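Local atomic coordinates of levoglucosan dehydrogenase (Pseudarthrobacter phenanthrenivorans, PDB entry 6A3F), a protein that catalyses the NAD(+)-dependent oxidation of levoglucosan (1,6-anhydro-beta-D-glucose) to 3-dehydrolevoglucosan, as a homotetramer of the Gfo/Idh/MocA family. Residues Ala114-Lys124 / Val140-Phe151; Met21-Gly30 / Ala52-Glu63. All blocks are in the same frame, centred on the assembly; numbering follows the deposited sequence.

Interaction 1 (Ala114-Lys124 / Val140-Phe151)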
loop_
_atom_site.group_PDB
_atom_site.type_symbol
_atom_site.label_atom_id
_atom_site.label_comp_id
_atom_site.label_asym_id
_atom_site.label_seq_id
_atom_site.Cartn_x
_atom_site.Cartn_y
_atom_site.Cartn_z
ATOM N N ALA B 114 -2.720 21.821 41.141
ATOM C CA ALA B 114 -4.156 22.124 41.244
ATOM C C ALA B 114 -4.424 23.030 42.467
ATOM O O ALA B 114 -5.164 24.002 42.377
ATOM C CB ALA B 114 -4.959 20.847 41.347
ATOM N N GLU B 115 -3.775 22.733 43.571
ATOM C CA GLU B 115 -4.037 23.506 44.826
ATOM C C GLU B 115 -3.431 24.910 44.684
ATOM O O GLU B 115 -3.915 25.832 45.289
ATOM C CB GLU B 115 -3.517 22.725 46.043
ATOM C CG GLU B 115 -4.428 21.587 46.482
ATOM C CD GLU B 115 -3.775 20.647 47.489
ATOM O OE1 GLU B 115 -2.622 20.933 47.896
ATOM O OE2 GLU B 115 -4.410 19.630 47.873
ATOM N N ALA B 116 -2.387 25.089 43.881
ATOM C CA ALA B 116 -1.823 26.405 43.612
ATOM C C ALA B 116 -2.574 27.123 42.474
ATOM O O ALA B 116 -2.154 28.194 42.068
ATOM C CB ALA B 116 -0.355 26.278 43.296
ATOM N N GLY B 117 -3.647 26.561 41.929
ATOM C CA GLY B 117 -4.480 27.265 40.909
ATOM C C GLY B 117 -3.829 27.309 39.523
ATOM O O GLY B 117 -4.116 28.208 38.723
ATOM N N LYS B 118 -2.970 26.349 39.202
ATOM C CA LYS B 118 -2.267 26.358 37.906
ATOM C C LYS B 118 -3.009 25.467 36.892
ATOM O O LYS B 118 -3.607 24.482 37.232
ATOM C CB LYS B 118 -0.809 25.967 38.149
ATOM C CG LYS B 118 -0.013 27.117 38.770
ATOM C CD LYS B 118 1.305 26.745 39.375
ATOM C CE LYS B 118 2.202 27.943 39.648
ATOM N NZ LYS B 118 1.471 29.136 40.154
ATOM N N HIS B 119 -2.996 25.882 35.639
ATOM C CA HIS B 119 -3.502 25.036 34.544
ATOM C C HIS B 119 -2.485 23.925 34.291
ATOM O O HIS B 119 -1.247 24.144 34.405
ATOM C CB HIS B 119 -3.754 25.891 33.295
ATOM C CG HIS B 119 -4.645 27.070 33.511
ATOM N ND1 HIS B 119 -6.027 26.957 33.689
ATOM C CD2 HIS B 119 -4.362 28.389 33.558
ATOM C CE1 HIS B 119 -6.538 28.164 33.856
ATOM N NE2 HIS B 119 -5.544 29.062 33.758
ATOM N N ILE B 120 -2.980 22.739 33.970
ATOM C CA ILE B 120 -2.071 21.571 33.950
ATOM C C ILE B 120 -2.261 20.775 32.653
ATOM O O ILE B 120 -3.388 20.385 32.346
ATOM C CB ILE B 120 -2.297 20.638 35.157
ATOM C CG1 ILE B 120 -2.262 21.387 36.501
ATOM C CG2 ILE B 120 -1.303 19.477 35.109
ATOM C CD1 ILE B 120 -3.054 20.695 37.606
ATOM N N ILE B 121 -1.152 20.466 31.998
ATOM C CA ILE B 121 -1.115 19.366 31.037
ATOM C C ILE B 121 -0.193 18.274 31.585
ATOM O O ILE B 121 0.924 18.521 31.913
ATOM C CB ILE B 121 -0.731 19.808 29.598
ATOM C CG1 ILE B 121 -0.771 18.624 28.620
ATOM C CG2 ILE B 121 0.602 20.506 29.532
ATOM C CD1 ILE B 121 -0.930 19.067 27.149
ATOM N N CYS B 122 -0.722 17.062 31.611
ATOM C CA CYS B 122 -0.018 15.961 32.158
ATOM C C CYS B 122 0.127 14.843 31.129
ATOM O O CYS B 122 -0.817 14.500 30.441
ATOM C CB CYS B 122 -0.746 15.476 33.405
ATOM S SG CYS B 122 0.117 14.157 34.286
ATOM N N GLU B 123 1.301 14.243 31.113
ATOM C CA GLU B 123 1.543 13.025 30.300
ATOM C C GLU B 123 0.635 11.880 30.723
ATOM O O GLU B 123 0.165 11.783 31.878
ATOM C CB GLU B 123 2.981 12.541 30.422
ATOM C CG GLU B 123 3.830 12.987 29.260
ATOM C CD GLU B 123 3.475 12.303 27.940
ATOM O OE1 GLU B 123 2.410 11.674 27.839
ATOM O OE2 GLU B 123 4.261 12.454 27.005
ATOM N N LYS B 124 0.434 10.972 29.781
ATOM C CA LYS B 124 -0.290 9.759 30.054
ATOM C C LYS B 124 0.654 8.626 30.477
ATOM O O LYS B 124 1.881 8.753 30.304
ATOM C CB LYS B 124 -1.095 9.357 28.815
ATOM C CG LYS B 124 -0.413 9.560 27.468
ATOM C CD LYS B 124 0.904 8.855 27.248
ATOM C CE LYS B 124 0.848 7.356 27.349
ATOM N NZ LYS B 124 2.190 6.745 27.210
ATOM N N VAL B 140 -8.841 18.505 40.707
ATOM C CA VAL B 140 -8.970 19.559 39.689
ATOM C C VAL B 140 -10.437 19.805 39.386
ATOM O O VAL B 140 -10.809 20.876 38.929
ATOM C CB VAL B 140 -8.237 19.206 38.380
ATOM C CG1 VAL B 140 -6.767 18.907 38.622
ATOM C CG2 VAL B 140 -8.948 18.082 37.622
ATOM N N LYS B 141 -11.249 18.806 39.576
ATOM C CA LYS B 141 -12.545 18.822 38.944
ATOM C C LYS B 141 -13.388 20.010 39.422
ATOM O O LYS B 141 -14.296 20.397 38.720
ATOM C CB LYS B 141 -13.259 17.490 39.177
ATOM C CG LYS B 141 -13.886 17.290 40.541
ATOM C CD LYS B 141 -14.314 15.880 40.826
ATOM C CE LYS B 141 -14.698 15.708 42.286
ATOM N NZ LYS B 141 -15.363 14.406 42.526
ATOM N N ASP B 142 -13.109 20.571 40.599
ATOM C CA ASP B 142 -13.914 21.650 41.132
ATOM C C ASP B 142 -13.222 22.967 41.061
ATOM O O ASP B 142 -13.806 23.963 41.444
ATOM C CB ASP B 142 -14.254 21.348 42.581
ATOM C CG ASP B 142 -14.864 19.989 42.729
ATOM O OD1 ASP B 142 -15.908 19.751 42.064
ATOM O OD2 ASP B 142 -14.287 19.150 43.469
ATOM N N LYS B 143 -11.980 22.995 40.588
ATOM C CA LYS B 143 -11.223 24.255 40.480
ATOM C C LYS B 143 -11.576 24.942 39.161
ATOM O O LYS B 143 -12.162 24.317 38.263
ATOM C CB LYS B 143 -9.716 24.008 40.533
ATOM C CG LYS B 143 -9.193 23.325 41.787
ATOM C CD LYS B 143 -9.362 24.120 43.048
ATOM C CE LYS B 143 -8.519 23.558 44.174
ATOM N NZ LYS B 143 -8.752 22.104 44.336
ATOM N N ASN B 144 -11.188 26.202 39.043
ATOM C CA ASN B 144 -11.400 26.947 37.808
ATOM C C ASN B 144 -10.104 26.904 36.975
ATOM O O ASN B 144 -9.429 27.946 36.698
ATOM C CB ASN B 144 -11.889 28.360 38.118
ATOM C CG ASN B 144 -12.247 29.137 36.867
ATOM O OD1 ASN B 144 -12.787 28.574 35.914
ATOM N ND2 ASN B 144 -11.942 30.426 36.859
ATOM N N ILE B 145 -9.718 25.690 36.597
ATOM C CA ILE B 145 -8.453 25.533 35.876
ATOM C C ILE B 145 -8.673 24.564 34.717
ATOM O O ILE B 145 -9.606 23.751 34.740
ATOM C CB ILE B 145 -7.341 25.034 36.812
ATOM C CG1 ILE B 145 -7.671 23.659 37.403
ATOM C CG2 ILE B 145 -7.066 26.067 37.881
ATOM C CD1 ILE B 145 -6.673 23.138 38.408
ATOM N N VAL B 146 -7.815 24.682 33.717
ATOM C CA VAL B 146 -7.872 23.808 32.577
ATOM C C VAL B 146 -6.921 22.653 32.866
ATOM O O VAL B 146 -5.747 22.887 33.255
ATOM C CB VAL B 146 -7.468 24.547 31.293
ATOM C CG1 VAL B 146 -7.422 23.572 30.111
ATOM C CG2 VAL B 146 -8.413 25.706 31.018
ATOM N N HIS B 147 -7.425 21.450 32.729
ATOM C CA HIS B 147 -6.618 20.263 32.927
ATOM C C HIS B 147 -6.709 19.365 31.687
ATOM O O HIS B 147 -7.819 19.093 31.185
ATOM C CB HIS B 147 -7.051 19.502 34.196
ATOM C CG HIS B 147 -8.520 19.356 34.375
ATOM N ND1 HIS B 147 -9.182 18.217 34.026
ATOM C CD2 HIS B 147 -9.440 20.197 34.905
ATOM C CE1 HIS B 147 -10.460 18.358 34.314
ATOM N NE2 HIS B 147 -10.638 19.569 34.872
ATOM N N MET B 148 -5.554 18.846 31.271
ATOM C CA MET B 148 -5.480 18.066 30.010
ATOM C C MET B 148 -4.514 16.896 30.176
ATOM O O MET B 148 -3.438 17.036 30.770
ATOM C CB MET B 148 -5.011 18.972 28.869
ATOM C CG MET B 148 -5.301 18.437 27.474
ATOM S SD MET B 148 -4.766 19.573 26.204
ATOM C CE MET B 148 -5.526 18.819 24.756
ATOM N N VAL B 149 -4.896 15.734 29.640
ATOM C CA VAL B 149 -3.965 14.585 29.582
ATOM C C VAL B 149 -3.491 14.422 28.119
ATOM O O VAL B 149 -4.280 14.640 27.202
ATOM C CB VAL B 149 -4.581 13.297 30.163
ATOM C CG1 VAL B 149 -5.826 12.838 29.445
ATOM C CG2 VAL B 149 -3.561 12.186 30.254
ATOM N N ALA B 150 -2.223 14.084 27.925
ATOM C CA ALA B 150 -1.529 14.223 26.602
ATOM C C ALA B 150 -1.783 13.000 25.712
ATOM O O ALA B 150 -0.789 12.320 25.336
ATOM C CB ALA B 150 -0.040 14.395 26.824
ATOM N N PHE B 151 -3.051 12.694 25.426
ATOM C CA PHE B 151 -3.380 11.706 24.373
ATOM C C PHE B 151 -3.319 12.454 23.011
ATOM O O PHE B 151 -4.327 12.738 22.327
ATOM C CB PHE B 151 -4.724 11.022 24.652
ATOM C CG PHE B 151 -4.732 10.082 25.827
ATOM C CD1 PHE B 151 -3.801 9.056 25.920
ATOM C CD2 PHE B 151 -5.640 10.258 26.866
ATOM C CE1 PHE B 151 -3.805 8.187 26.999
ATOM C CE2 PHE B 151 -5.637 9.393 27.952
ATOM C CZ PHE B 151 -4.703 8.381 28.026
HETATM O O HOH W 1 1.734 11.379 25.221
#
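Ile145 packs against Ala114 and Lys118 O beside a parallel strand pair of the Rossmann domain, 119-122 with 147-149, whose crossover is helix 130-141. Its CD1 lies 3.5 Å from Lys118 O, a buried oxygen with no polar partner in the model, and also meets the CA and CB of Ala114, while CG2 rests on Gly117 O; this side chain thus packs on the turn in which helix 106-115 ends, a Schellman motif at Gly117. Next to it the His119 imidazole takes over a backbone role: Val146 N donates to ND1 over 2.9 Å, at 169° and in the plane of the ring. Regular parallel bonding follows, from Ile120 N to Val146 O and on to Ala150 N, which donates to Cys122 O. Toward the C-terminal ends of the segments lie cofactor and substrate residues. Lys124 CG sits between its backbone N and carbonyl carbon (chi1 39°), and the chain bends twice more; CB approaches Phe151 CE1 at 3.5 Å, and NZ ends in a salt bridge with Asp209, another levoglucosan-binding residue. Ala150, which binds NADH as Glu123 and Lys124 do, centres an inverse gamma turn. A water lies 2.7 Å from both Ala150 O and Glu123 OE1.

Interaction 2 (Met21-Gly30 / Ala52-Glu63)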
loop_
_atom_site.group_PDB
_atom_site.type_symbol
_atom_site.label_atom_id
_atom_site.label_comp_id
_atom_site.label_asym_id
_atom_site.label_seq_id
_atom_site.Cartn_x
_atom_site.Cartn_y
_atom_site.Cartn_z
ATOM N N MET B 21 -3.873 40.110 24.229
ATOM C CA MET B 21 -3.351 38.690 24.200
ATOM C C MET B 21 -2.322 38.500 25.323
ATOM O O MET B 21 -1.261 39.121 25.329
ATOM C CB MET B 21 -2.687 38.358 22.859
ATOM C CG MET B 21 -2.320 36.883 22.688
ATOM S SD MET B 21 -1.467 36.540 21.122
ATOM C CE MET B 21 -0.255 37.863 21.109
ATOM N N GLN B 22 -2.643 37.610 26.258
ATOM C CA GLN B 22 -1.856 37.454 27.467
ATOM C C GLN B 22 -0.675 36.504 27.205
ATOM O O GLN B 22 -0.783 35.503 26.479
ATOM C CB GLN B 22 -2.749 36.935 28.599
ATOM C CG GLN B 22 -2.227 37.276 29.993
ATOM C CD GLN B 22 -2.955 36.540 31.094
ATOM O OE1 GLN B 22 -4.113 36.148 30.935
ATOM N NE2 GLN B 22 -2.281 36.346 32.222
ATOM N N ASN B 23 0.443 36.828 27.830
ATOM C CA ASN B 23 1.548 35.906 27.998
ATOM C C ASN B 23 1.207 34.895 29.105
ATOM O O ASN B 23 0.773 35.288 30.175
ATOM C CB ASN B 23 2.824 36.658 28.328
ATOM C CG ASN B 23 3.376 37.433 27.158
ATOM O OD1 ASN B 23 2.962 37.260 26.020
ATOM N ND2 ASN B 23 4.347 38.283 27.433
ATOM N N LEU B 24 1.337 33.594 28.832
ATOM C CA LEU B 24 1.143 32.548 29.841
ATOM C C LEU B 24 2.472 31.798 30.030
ATOM O O LEU B 24 3.047 31.230 29.077
ATOM C CB LEU B 24 0.013 31.602 29.427
ATOM C CG LEU B 24 -1.411 32.150 29.534
ATOM C CD1 LEU B 24 -2.365 31.239 28.826
ATOM C CD2 LEU B 24 -1.863 32.329 30.979
ATOM N N ASN B 25 2.970 31.844 31.269
ATOM C CA ASN B 25 4.274 31.344 31.612
ATOM C C ASN B 25 4.130 29.852 31.922
ATOM O O ASN B 25 3.393 29.445 32.818
ATOM C CB ASN B 25 4.897 32.126 32.779
ATOM C CG ASN B 25 5.282 33.545 32.422
ATOM O OD1 ASN B 25 5.816 33.809 31.354
ATOM N ND2 ASN B 25 5.069 34.470 33.342
ATOM N N VAL B 26 4.874 29.060 31.163
ATOM C CA VAL B 26 4.879 27.602 31.286
ATOM C C VAL B 26 6.091 27.158 32.085
ATOM O O VAL B 26 7.228 27.550 31.763
ATOM C CB VAL B 26 4.915 26.913 29.903
ATOM C CG1 VAL B 26 4.990 25.402 30.033
ATOM C CG2 VAL B 26 3.737 27.338 29.046
ATOM N N GLY B 27 5.816 26.289 33.053
ATOM C CA GLY B 27 6.817 25.471 33.687
ATOM C C GLY B 27 6.741 24.027 33.214
ATOM O O GLY B 27 5.731 23.382 33.428
ATOM N N LEU B 28 7.783 23.553 32.548
ATOM C CA LEU B 28 7.905 22.150 32.110
ATOM C C LEU B 28 8.710 21.372 33.153
ATOM O O LEU B 28 9.810 21.758 33.502
ATOM C CB LEU B 28 8.612 22.155 30.750
ATOM C CG LEU B 28 8.997 20.808 30.147
ATOM C CD1 LEU B 28 7.765 19.967 29.900
ATOM C CD2 LEU B 28 9.760 20.983 28.851
ATOM N N ILE B 29 8.149 20.282 33.632
ATOM C CA ILE B 29 8.830 19.423 34.602
ATOM C C ILE B 29 9.188 18.126 33.884
ATOM O O ILE B 29 8.274 17.373 33.491
ATOM C CB ILE B 29 7.924 19.180 35.830
ATOM C CG1 ILE B 29 7.520 20.510 36.472
ATOM C CG2 ILE B 29 8.582 18.225 36.817
ATOM C CD1 ILE B 29 6.451 20.382 37.536
ATOM N N GLY B 30 10.498 17.909 33.687
ATOM C CA GLY B 30 11.036 16.664 33.143
ATOM C C GLY B 30 10.867 16.598 31.625
ATOM O O GLY B 30 11.089 17.559 30.948
ATOM N N ALA B 52 -3.172 33.996 18.303
ATOM C CA ALA B 52 -3.155 32.901 19.221
ATOM C C ALA B 52 -4.104 33.184 20.384
ATOM O O ALA B 52 -4.320 34.327 20.750
ATOM C CB ALA B 52 -1.752 32.636 19.719
ATOM N N PRO B 53 -4.658 32.114 20.968
ATOM C CA PRO B 53 -5.456 32.303 22.167
ATOM C C PRO B 53 -4.622 32.985 23.266
ATOM O O PRO B 53 -5.169 33.769 24.016
ATOM C CB PRO B 53 -5.948 30.911 22.599
ATOM C CG PRO B 53 -5.214 29.904 21.707
ATOM C CD PRO B 53 -4.535 30.692 20.613
ATOM N N ALA B 54 -3.333 32.679 23.337
ATOM C CA ALA B 54 -2.427 33.306 24.274
ATOM C C ALA B 54 -1.007 32.950 23.850
ATOM O O ALA B 54 -0.823 31.986 23.119
ATOM C CB ALA B 54 -2.697 32.829 25.685
ATOM N N LEU B 55 -0.029 33.713 24.327
ATOM C CA LEU B 55 1.354 33.526 23.927
ATOM C C LEU B 55 2.073 32.655 24.960
ATOM O O LEU B 55 2.345 33.115 26.052
ATOM C CB LEU B 55 2.049 34.887 23.803
ATOM C CG LEU B 55 2.029 35.512 22.410
ATOM C CD1 LEU B 55 2.740 36.860 22.402
ATOM C CD2 LEU B 55 2.649 34.555 21.389
ATOM N N PRO B 56 2.395 31.410 24.600
ATOM C CA PRO B 56 3.101 30.573 25.573
ATOM C C PRO B 56 4.516 31.133 25.775
ATOM O O PRO B 56 5.174 31.537 24.816
ATOM C CB PRO B 56 3.128 29.167 24.956
ATOM C CG PRO B 56 2.037 29.199 23.910
ATOM C CD PRO B 56 2.019 30.626 23.413
ATOM N N VAL B 57 4.968 31.175 27.020
ATOM C CA VAL B 57 6.328 31.562 27.310
ATOM C C VAL B 57 6.995 30.380 28.023
ATOM O O VAL B 57 6.450 29.837 28.989
ATOM C CB VAL B 57 6.407 32.843 28.175
ATOM C CG1 VAL B 57 7.846 33.111 28.610
ATOM C CG2 VAL B 57 5.840 34.077 27.486
ATOM N N ARG B 58 8.155 29.995 27.532
ATOM C CA ARG B 58 8.905 28.916 28.091
ATOM C C ARG B 58 9.664 29.488 29.292
ATOM O O ARG B 58 10.801 29.885 29.150
ATOM C CB ARG B 58 9.857 28.313 27.050
ATOM C CG ARG B 58 9.148 27.691 25.851
ATOM C CD ARG B 58 10.044 27.350 24.669
ATOM N NE ARG B 58 10.219 28.514 23.803
ATOM C CZ ARG B 58 11.228 28.730 22.973
ATOM N NH1 ARG B 58 12.243 27.887 22.882
ATOM N NH2 ARG B 58 11.245 29.852 22.278
ATOM N N LYS B 59 8.998 29.536 30.444
ATOM C CA LYS B 59 9.477 30.363 31.546
ATOM C C LYS B 59 10.523 29.595 32.351
ATOM O O LYS B 59 11.634 30.115 32.606
ATOM C CB LYS B 59 8.314 30.819 32.432
ATOM C CG LYS B 59 8.704 31.857 33.485
ATOM C CD LYS B 59 9.343 33.101 32.893
ATOM C CE LYS B 59 9.291 34.264 33.858
ATOM N NZ LYS B 59 9.550 35.558 33.182
ATOM N N VAL B 60 10.184 28.376 32.746
ATOM C CA VAL B 60 11.065 27.601 33.618
ATOM C C VAL B 60 10.947 26.110 33.294
ATOM O O VAL B 60 9.871 25.645 33.008
ATOM C CB VAL B 60 10.720 27.878 35.094
ATOM C CG1 VAL B 60 9.348 27.370 35.481
ATOM C CG2 VAL B 60 11.768 27.310 36.020
ATOM N N ILE B 61 12.068 25.397 33.386
ATOM C CA ILE B 61 12.129 23.940 33.238
ATOM C C ILE B 61 12.793 23.340 34.485
ATOM O O ILE B 61 13.770 23.872 34.983
ATOM C CB ILE B 61 12.859 23.549 31.932
ATOM C CG1 ILE B 61 12.789 22.056 31.631
ATOM C CG2 ILE B 61 14.288 24.070 31.909
ATOM C CD1 ILE B 61 13.206 21.726 30.225
ATOM N N ALA B 62 12.210 22.249 34.967
ATOM C CA ALA B 62 12.770 21.470 36.087
ATOM C C ALA B 62 13.350 20.165 35.568
ATOM O O ALA B 62 12.672 19.461 34.804
ATOM C CB ALA B 62 11.676 21.181 37.074
ATOM N N GLU B 63 14.566 19.835 35.994
ATOM C CA GLU B 63 15.121 18.509 35.811
ATOM C C GLU B 63 15.703 18.026 37.157
ATOM O O GLU B 63 15.611 18.723 38.167
ATOM C CB GLU B 63 16.197 18.484 34.727
ATOM C CG GLU B 63 15.749 19.034 33.389
ATOM C CD GLU B 63 14.746 18.192 32.617
ATOM O OE1 GLU B 63 14.593 17.012 32.925
ATOM O OE2 GLU B 63 14.089 18.759 31.705
#
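The first beta-alpha-beta unit of the Rossmann domain brings strand 23-30 alongside strand 55-62, with helix 35-48 as the connection; the strand axes run 4.7 Å apart and parallel. Nine backbone hydrogen bonds join the segments, from Leu55 N on Gln22 O to Gly30 N on Ala62 O. Midway the register slips by one residue in a beta bulge. Val26 O there accepts two N-H groups, Lys59 N at 3.0 Å and Val60 N at 3.2 Å, and Arg58 centres an inverse gamma turn. Lys59 CB and CG lie alongside Asn25, whose OD1 approaches Val57 CB at 3.4 Å; the polar ends have partners outside the two strands, Asn25 ND2 bonding Asp93 O and Lys59 NZ forming a salt bridge with Glu79. At the N-terminal end Met21 crosses Leu55 at about a right angle, its bend at chi3 (47°) bringing CE tightly against Leu55 CD1, 3.4 Å away. Leu28 CD2 and Ile61 CD1 meet 3.8 Å apart, their side chains parallel. Past the last bond, the Glu63 carboxylate passes close to Gly30, OE1 3.6 Å from Gly30 CA, without hydrogen-bonding Gly30 O. Gly30 probably opens the GxGxxG pattern and Glu63, which binds NADH, follows the second strand, an arrangement characteristic of dinucleotide-binding Rossmann folds.

Interactions 1 and 2 are two strand pairs of one six-stranded parallel sheet, with strand 96-100 between them: it hydrogen-bonds to strand 23-30 through Asn25, Gly27 and Ile29, and to segment 114-124 through His119, Ile121 and Glu123. Their centres are 14 Å apart and their nearest atoms about 5 Å, without touching. Both bring NADH-binding residues to the ends of their strands, Glu63 in interaction 2 and Glu123, Lys124 and Ala150 in interaction 1. The Leu28 and Glu123 side chains are about 8 Å apart. Only interaction 1 also holds a levoglucosan-binding residue, Lys124, whose side chain is about 3 Å from those of Asp209 and His213, linking the cofactor and sugar sites.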